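Ferritin (Ulva pertusa, PDB 3VNX) probably oxidises ferrous iron at its ferroxidase centres and stores the product inside a hollow shell of 24 subunits. Local coordinates at residues S181-V186 and V190-L195; N49-I54 and Q140-L145. All coordinates share one frame; numbering follows the deposited sequence.

In the fold
Contact 2 lies in the four-helix bundle, its centre about 6 Å from the centre of the chain. It reaches the probable ferroxidase centre through Glu51, whose side chain is about 3 Å from a bound calcium ion. Contact 1 lies about 27 Å from the chain centre, where the last long helix turns back into the short C-terminal one. The two contact centres are 29 Å apart and their nearest atoms about 16 Å apart, so they do not touch. Helix 123-151 relates them: it supplies residues 140-145 to contact 2, and its Leu125 and Met128 pack on Leu183 of contact 1. Both contacts also touch the same neighbouring subunit.

Contact 1: S181-V186 and V190-L195; sequences SQLRRV and VGVYLL
Val186 and Gly191 bring the two segments closest, with their CA atoms 4.6 Å apart. Residues 181-186 and 190-195 are both helical, and their short axes approach to 8.9 Å. Their directions differ by 145°, so the chain nearly doubles back between them. This is the ferritin turn from the fourth bundle helix into the short C-terminal helix. As the segments diverge, Leu183 CA and Val192 CA stand 6.7 Å apart.

At the turn, Val186 points into the partner helix. Its CG2 methyl lies 3.4 Å from Gly191 CA, on bare backbone. With chi1 at -63°, CG1 is anti to the carbonyl carbon, and CG2 sits between that carbon and N, over the glycine. A water bridges the turn: Gly191 N donates to it at 3.1 Å, and it lies 2.6 Å from Val186 O.

Further from the turn, Leu195 reaches back toward Gln182 and Leu183. It was deposited in two conformers, so its contacts are provisional. In one of them CD1 lies against Leu183 CD2 and Gln182 CB, and the side chains cross at a slant. Leu183 CD2 also meets the CG2 methyl of Val192, at 4.3 Å.

Neighbouring subunits close the outer sides. Tyr193 of a second subunit packs on Gln182 and Val186, and Leu194 meets Leu194 of a third. This is consistent with C-terminal helices gathering round the fourfold axis, as in other ferritins. The extended chain of Gln182 carries its amide away from the turn, alongside Leu195, and NE2 comes 3.7 Å from Leu195 CD2 in that conformer.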
loop_
_atom_site.group_PDB
_atom_site.type_symbol
_atom_site.label_atom_id
_atom_site.label_comp_id
_atom_site.label_asym_id
_atom_site.label_seq_id
_atom_site.Cartn_x
_atom_site.Cartn_y
_atom_site.Cartn_z
ATOM N N SER A 181 -27.450 -36.746 25.287
ATOM C CA SER A 181 -26.559 -37.062 26.388
ATOM C C SER A 181 -26.288 -35.806 27.232
ATOM O O SER A 181 -26.284 -35.866 28.469
ATOM C CB SER A 181 -25.258 -37.653 25.850
ATOM O OG SER A 181 -24.268 -37.685 26.856
ATOM N N GLN A 182 -26.070 -34.671 26.568
ATOM C CA GLN A 182 -25.777 -33.437 27.287
ATOM C C GLN A 182 -26.965 -32.944 28.129
ATOM O O GLN A 182 -26.804 -32.558 29.299
ATOM C CB GLN A 182 -25.335 -32.350 26.311
ATOM C CG GLN A 182 -23.938 -32.561 25.777
ATOM C CD GLN A 182 -23.544 -31.515 24.753
ATOM O OE1 GLN A 182 -22.397 -31.067 24.724
ATOM N NE2 GLN A 182 -24.496 -31.115 23.908
ATOM N N LEU A 183 -28.154 -32.947 27.535
ATOM C CA LEU A 183 -29.337 -32.467 28.242
ATOM C C LEU A 183 -29.609 -33.340 29.472
ATOM O O LEU A 183 -29.918 -32.835 30.557
ATOM C CB LEU A 183 -30.536 -32.411 27.297
ATOM C CG LEU A 183 -30.499 -31.184 26.379
ATOM C CD1 LEU A 183 -31.617 -31.197 25.338
ATOM C CD2 LEU A 183 -30.571 -29.929 27.234
ATOM N N ARG A 184 -29.456 -34.649 29.293
ATOM C CA ARG A 184 -29.542 -35.595 30.394
ATOM C C ARG A 184 -28.508 -35.294 31.477
ATOM O O ARG A 184 -28.818 -35.360 32.659
ATOM C CB ARG A 184 -29.377 -37.033 29.886
ATOM C CG ARG A 184 -30.522 -37.507 28.994
ATOM C CD ARG A 184 -30.388 -38.979 28.628
ATOM N NE ARG A 184 -31.626 -39.544 28.080
ATOM C CZ ARG A 184 -31.918 -40.843 28.080
ATOM N NH1 ARG A 184 -31.067 -41.721 28.601
ATOM N NH2 ARG A 184 -33.059 -41.270 27.555
ATOM N N ARG A 185 -27.290 -34.947 31.076
ATOM C CA ARG A 185 -26.237 -34.670 32.044
ATOM C C ARG A 185 -26.512 -33.414 32.883
ATOM O O ARG A 185 -26.369 -33.445 34.099
ATOM C CB ARG A 185 -24.871 -34.559 31.345
ATOM C CG ARG A 185 -23.707 -34.207 32.283
ATOM C CD ARG A 185 -22.354 -34.196 31.545
ATOM N NE ARG A 185 -22.125 -35.421 30.786
ATOM C CZ ARG A 185 -21.610 -36.528 31.310
ATOM N NH1 ARG A 185 -21.253 -36.558 32.587
ATOM N NH2 ARG A 185 -21.439 -37.602 30.558
ATOM N N VAL A 186 -26.904 -32.315 32.243
ATOM C CA VAL A 186 -27.001 -31.027 32.945
ATOM C C VAL A 186 -28.356 -30.765 33.599
ATOM O O VAL A 186 -28.466 -29.890 34.475
ATOM C CB VAL A 186 -26.700 -29.851 32.013
ATOM C CG1 VAL A 186 -25.263 -29.943 31.503
ATOM C CG2 VAL A 186 -27.706 -29.830 30.864
ATOM N N VAL A 190 -30.655 -24.181 34.510
ATOM C CA VAL A 190 -29.403 -23.640 33.985
ATOM C C VAL A 190 -28.808 -24.478 32.830
ATOM O O VAL A 190 -28.412 -23.922 31.806
ATOM C CB VAL A 190 -28.379 -23.421 35.102
ATOM C CG1 VAL A 190 -26.996 -23.154 34.503
ATOM C CG2 VAL A 190 -28.848 -22.270 36.030
ATOM N N GLY A 191 -28.765 -25.800 32.990
ATOM C CA GLY A 191 -28.323 -26.696 31.925
ATOM C C GLY A 191 -28.988 -26.453 30.570
ATOM O O GLY A 191 -28.318 -26.390 29.539
ATOM N N VAL A 192 -30.311 -26.323 30.565
ATOM C CA VAL A 192 -31.049 -26.038 29.338
ATOM C C VAL A 192 -30.712 -24.639 28.810
ATOM O O VAL A 192 -30.529 -24.433 27.606
ATOM C CB VAL A 192 -32.585 -26.193 29.550
ATOM C CG1 VAL A 192 -33.353 -25.749 28.308
ATOM C CG2 VAL A 192 -32.951 -27.661 29.954
ATOM N N TYR A 193 -30.605 -23.675 29.712
ATOM C CA TYR A 193 -30.258 -22.328 29.279
ATOM C C TYR A 193 -28.879 -22.292 28.614
ATOM O O TYR A 193 -28.689 -21.609 27.602
ATOM C CB TYR A 193 -30.332 -21.352 30.456
ATOM C CG TYR A 193 -29.713 -19.992 30.212
ATOM C CD1 TYR A 193 -28.383 -19.750 30.538
ATOM C CD2 TYR A 193 -30.461 -18.944 29.674
ATOM C CE1 TYR A 193 -27.807 -18.509 30.334
ATOM C CE2 TYR A 193 -29.891 -17.690 29.460
ATOM C CZ TYR A 193 -28.559 -17.482 29.795
ATOM O OH TYR A 193 -27.961 -16.256 29.606
ATOM N N LEU A 194 -27.929 -23.030 29.186
ATOM C CA LEU A 194 -26.570 -23.102 28.661
ATOM C C LEU A 194 -26.552 -23.758 27.300
ATOM O O LEU A 194 -25.921 -23.249 26.370
ATOM C CB LEU A 194 -25.655 -23.872 29.611
ATOM C CG LEU A 194 -25.303 -23.117 30.894
ATOM C CD1 LEU A 194 -24.417 -23.955 31.776
ATOM C CD2 LEU A 194 -24.637 -21.756 30.601
ATOM N N LEU A 195 -27.252 -24.884 27.178
ATOM C CA LEU A 195 -27.314 -25.604 25.915
ATOM C C LEU A 195 -28.062 -24.804 24.852
ATOM O O LEU A 195 -27.717 -24.848 23.677
ATOM C CB LEU A 195 -27.945 -26.984 26.107
ATOM C CG LEU A 195 -26.957 -28.106 25.787
ATOM C CD1 LEU A 195 -27.247 -29.347 26.614
ATOM C CD2 LEU A 195 -26.966 -28.416 24.300
HETATM O O HOH W 1 -29.213 -27.640 35.419
#

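Contact 2: N49-I54 and Q140-L145; sequences NIEYTI and QKLQAL
Ile50 points from helix 38-66 toward Lys141 on helix 123-151, with 8.4 Å between their CA atoms. Both helices belong to the ferritin four-helix bundle. The contact is small and carried by two side-chain pairs, with no hydrogen bond across it.

The tip of Ile50 makes the main touch. Its CG1 branch is extended (chi2 -171°) and sets CD1 against the side of the lysine chain. CD1 lies 3.6 Å from Lys141 CD and 3.7 Å from Lys141 CG. The lysine bends at chi2 (-60°), which lays its methylenes from CB to CE across this one methyl. The two side chains cross at about a right angle. The apolar part of Lys141 thus lies over the CD1 methyl of Ile50, while its ammonium group makes a long, weak ion pair with Glu14 of a neighbouring subunit.

Glu51 comes next and belongs to the metal site. Its side chain is about 3 Å from a bound calcium ion, with Glu86 and His89 nearby. These residues match the ferroxidase centre of related ferritins, so calcium probably occupies an iron position. Glu51 OE1 accepts hydrogen bonds from Gln47 NE2 and Asn138 ND2, and two donors therefore steady this oxygen. Leu142 approaches the same oxygen from helix 123-151, with its CD2 methyl 4.3 Å from Glu51 OE1. That methyl adds an apolar neighbour beside the polar site.

The ring of Tyr52 lies far from residues 140-145. It packs edge-to-face with Tyr56 of another subunit, and its OH hydrogen-bonds to ND1 of His59 of that subunit. Thr53 was deposited in two conformers. In one, Thr53 OG1 donates to Asn49 O at 2.9 Å, tilted 29° from the carbonyl plane, while Thr53 N reaches that oxygen from the opposite face.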
loop_
_atom_site.group_PDB
_atom_site.type_symbol
_atom_site.label_atom_id
_atom_site.label_comp_id
_atom_site.label_asym_id
_atom_site.label_seq_id
_atom_site.Cartn_x
_atom_site.Cartn_y
_atom_site.Cartn_z
ATOM N N ASN A 49 -40.584 -37.211 0.014
ATOM C CA ASN A 49 -41.688 -36.882 0.909
ATOM C C ASN A 49 -41.297 -37.001 2.375
ATOM O O ASN A 49 -41.801 -36.263 3.221
ATOM C CB ASN A 49 -42.921 -37.753 0.614
ATOM C CG ASN A 49 -44.086 -37.472 1.570
ATOM O OD1 ASN A 49 -44.458 -38.327 2.382
ATOM N ND2 ASN A 49 -44.660 -36.271 1.480
ATOM N N ILE A 50 -40.398 -37.935 2.672
ATOM C CA ILE A 50 -39.955 -38.153 4.047
ATOM C C ILE A 50 -39.111 -36.973 4.559
ATOM O O ILE A 50 -39.264 -36.529 5.705
ATOM C CB ILE A 50 -39.191 -39.484 4.163
ATOM C CG1 ILE A 50 -40.120 -40.641 3.788
ATOM C CG2 ILE A 50 -38.614 -39.670 5.568
ATOM C CD1 ILE A 50 -39.557 -42.006 4.054
ATOM N N GLU A 51 -38.229 -36.459 3.699
ATOM C CA GLU A 51 -37.379 -35.329 4.062
ATOM C C GLU A 51 -38.262 -34.110 4.162
ATOM O O GLU A 51 -38.179 -33.323 5.127
ATOM C CB GLU A 51 -36.282 -35.080 3.012
ATOM C CG GLU A 51 -35.342 -36.257 2.739
ATOM C CD GLU A 51 -34.317 -36.534 3.857
ATOM O OE1 GLU A 51 -33.637 -37.585 3.775
ATOM O OE2 GLU A 51 -34.172 -35.726 4.804
ATOM N N TYR A 52 -39.123 -33.957 3.164
ATOM C CA TYR A 52 -40.044 -32.827 3.162
ATOM C C TYR A 52 -40.924 -32.813 4.417
ATOM O O TYR A 52 -41.128 -31.753 5.002
ATOM C CB TYR A 52 -40.877 -32.771 1.879
ATOM C CG TYR A 52 -40.788 -31.439 1.154
ATOM C CD1 TYR A 52 -41.072 -30.248 1.820
ATOM C CD2 TYR A 52 -40.423 -31.370 -0.195
ATOM C CE1 TYR A 52 -40.988 -29.016 1.172
ATOM C CE2 TYR A 52 -40.347 -30.141 -0.866
ATOM C CZ TYR A 52 -40.630 -28.964 -0.171
ATOM O OH TYR A 52 -40.566 -27.730 -0.804
ATOM N N THR A 53 -41.414 -33.974 4.854
ATOM C CA THR A 53 -42.220 -34.052 6.079
ATOM C C THR A 53 -41.400 -33.651 7.300
ATOM O O THR A 53 -41.841 -32.847 8.132
ATOM C CB THR A 53 -42.793 -35.473 6.329
ATOM O OG1 THR A 53 -43.768 -35.783 5.331
ATOM C CG2 THR A 53 -43.452 -35.552 7.696
ATOM N N ILE A 54 -40.201 -34.224 7.406
ATOM C CA ILE A 54 -39.325 -33.942 8.548
ATOM C C ILE A 54 -38.915 -32.457 8.615
ATOM O O ILE A 54 -38.783 -31.872 9.694
ATOM C CB ILE A 54 -38.088 -34.845 8.522
ATOM C CG1 ILE A 54 -38.499 -36.297 8.774
ATOM C CG2 ILE A 54 -37.058 -34.387 9.535
ATOM C CD1 ILE A 54 -37.357 -37.265 8.606
ATOM N N GLN A 140 -32.770 -45.348 8.880
ATOM C CA GLN A 140 -33.304 -46.605 8.370
ATOM C C GLN A 140 -34.038 -46.395 7.042
ATOM O O GLN A 140 -33.863 -47.177 6.096
ATOM C CB GLN A 140 -34.195 -47.273 9.413
ATOM C CG GLN A 140 -33.385 -47.843 10.567
ATOM C CD GLN A 140 -34.130 -47.835 11.895
ATOM O OE1 GLN A 140 -34.164 -48.846 12.598
ATOM N NE2 GLN A 140 -34.728 -46.696 12.245
ATOM N N LYS A 141 -34.841 -45.332 6.956
ATOM C CA LYS A 141 -35.479 -45.011 5.677
ATOM C C LYS A 141 -34.404 -44.919 4.595
ATOM O O LYS A 141 -34.543 -45.502 3.516
ATOM C CB LYS A 141 -36.275 -43.707 5.749
ATOM C CG LYS A 141 -37.525 -43.780 6.601
ATOM C CD LYS A 141 -38.500 -44.842 6.077
ATOM C CE LYS A 141 -39.795 -44.897 6.907
ATOM N NZ LYS A 141 -40.934 -45.522 6.150
ATOM N N LEU A 142 -33.318 -44.207 4.888
ATOM C CA LEU A 142 -32.264 -44.070 3.896
ATOM C C LEU A 142 -31.697 -45.443 3.557
ATOM O O LEU A 142 -31.480 -45.742 2.387
ATOM C CB LEU A 142 -31.170 -43.095 4.354
ATOM C CG LEU A 142 -31.569 -41.624 4.178
ATOM C CD1 LEU A 142 -30.597 -40.667 4.873
ATOM C CD2 LEU A 142 -31.719 -41.287 2.700
ATOM N N GLN A 143 -31.477 -46.278 4.579
ATOM C CA GLN A 143 -30.995 -47.638 4.354
ATOM C C GLN A 143 -31.913 -48.426 3.399
ATOM O O GLN A 143 -31.454 -49.058 2.437
ATOM C CB GLN A 143 -30.834 -48.370 5.685
ATOM C CG GLN A 143 -29.487 -48.118 6.370
ATOM C CD GLN A 143 -29.484 -48.562 7.816
ATOM O OE1 GLN A 143 -30.539 -48.817 8.398
ATOM N NE2 GLN A 143 -28.300 -48.653 8.407
ATOM N N ALA A 144 -33.210 -48.368 3.665
ATOM C CA ALA A 144 -34.205 -48.961 2.784
ATOM C C ALA A 144 -34.110 -48.408 1.359
ATOM O O ALA A 144 -34.255 -49.156 0.373
ATOM C CB ALA A 144 -35.627 -48.738 3.360
ATOM N N LEU A 145 -33.872 -47.100 1.237
ATOM C CA LEU A 145 -33.815 -46.494 -0.096
ATOM C C LEU A 145 -32.660 -47.077 -0.894
ATOM O O LEU A 145 -32.786 -47.352 -2.090
ATOM C CB LEU A 145 -33.719 -44.963 -0.046
ATOM C CG LEU A 145 -33.360 -44.301 -1.387
ATOM C CD1 LEU A 145 -34.298 -44.707 -2.499
ATOM C CD2 LEU A 145 -33.312 -42.781 -1.281
#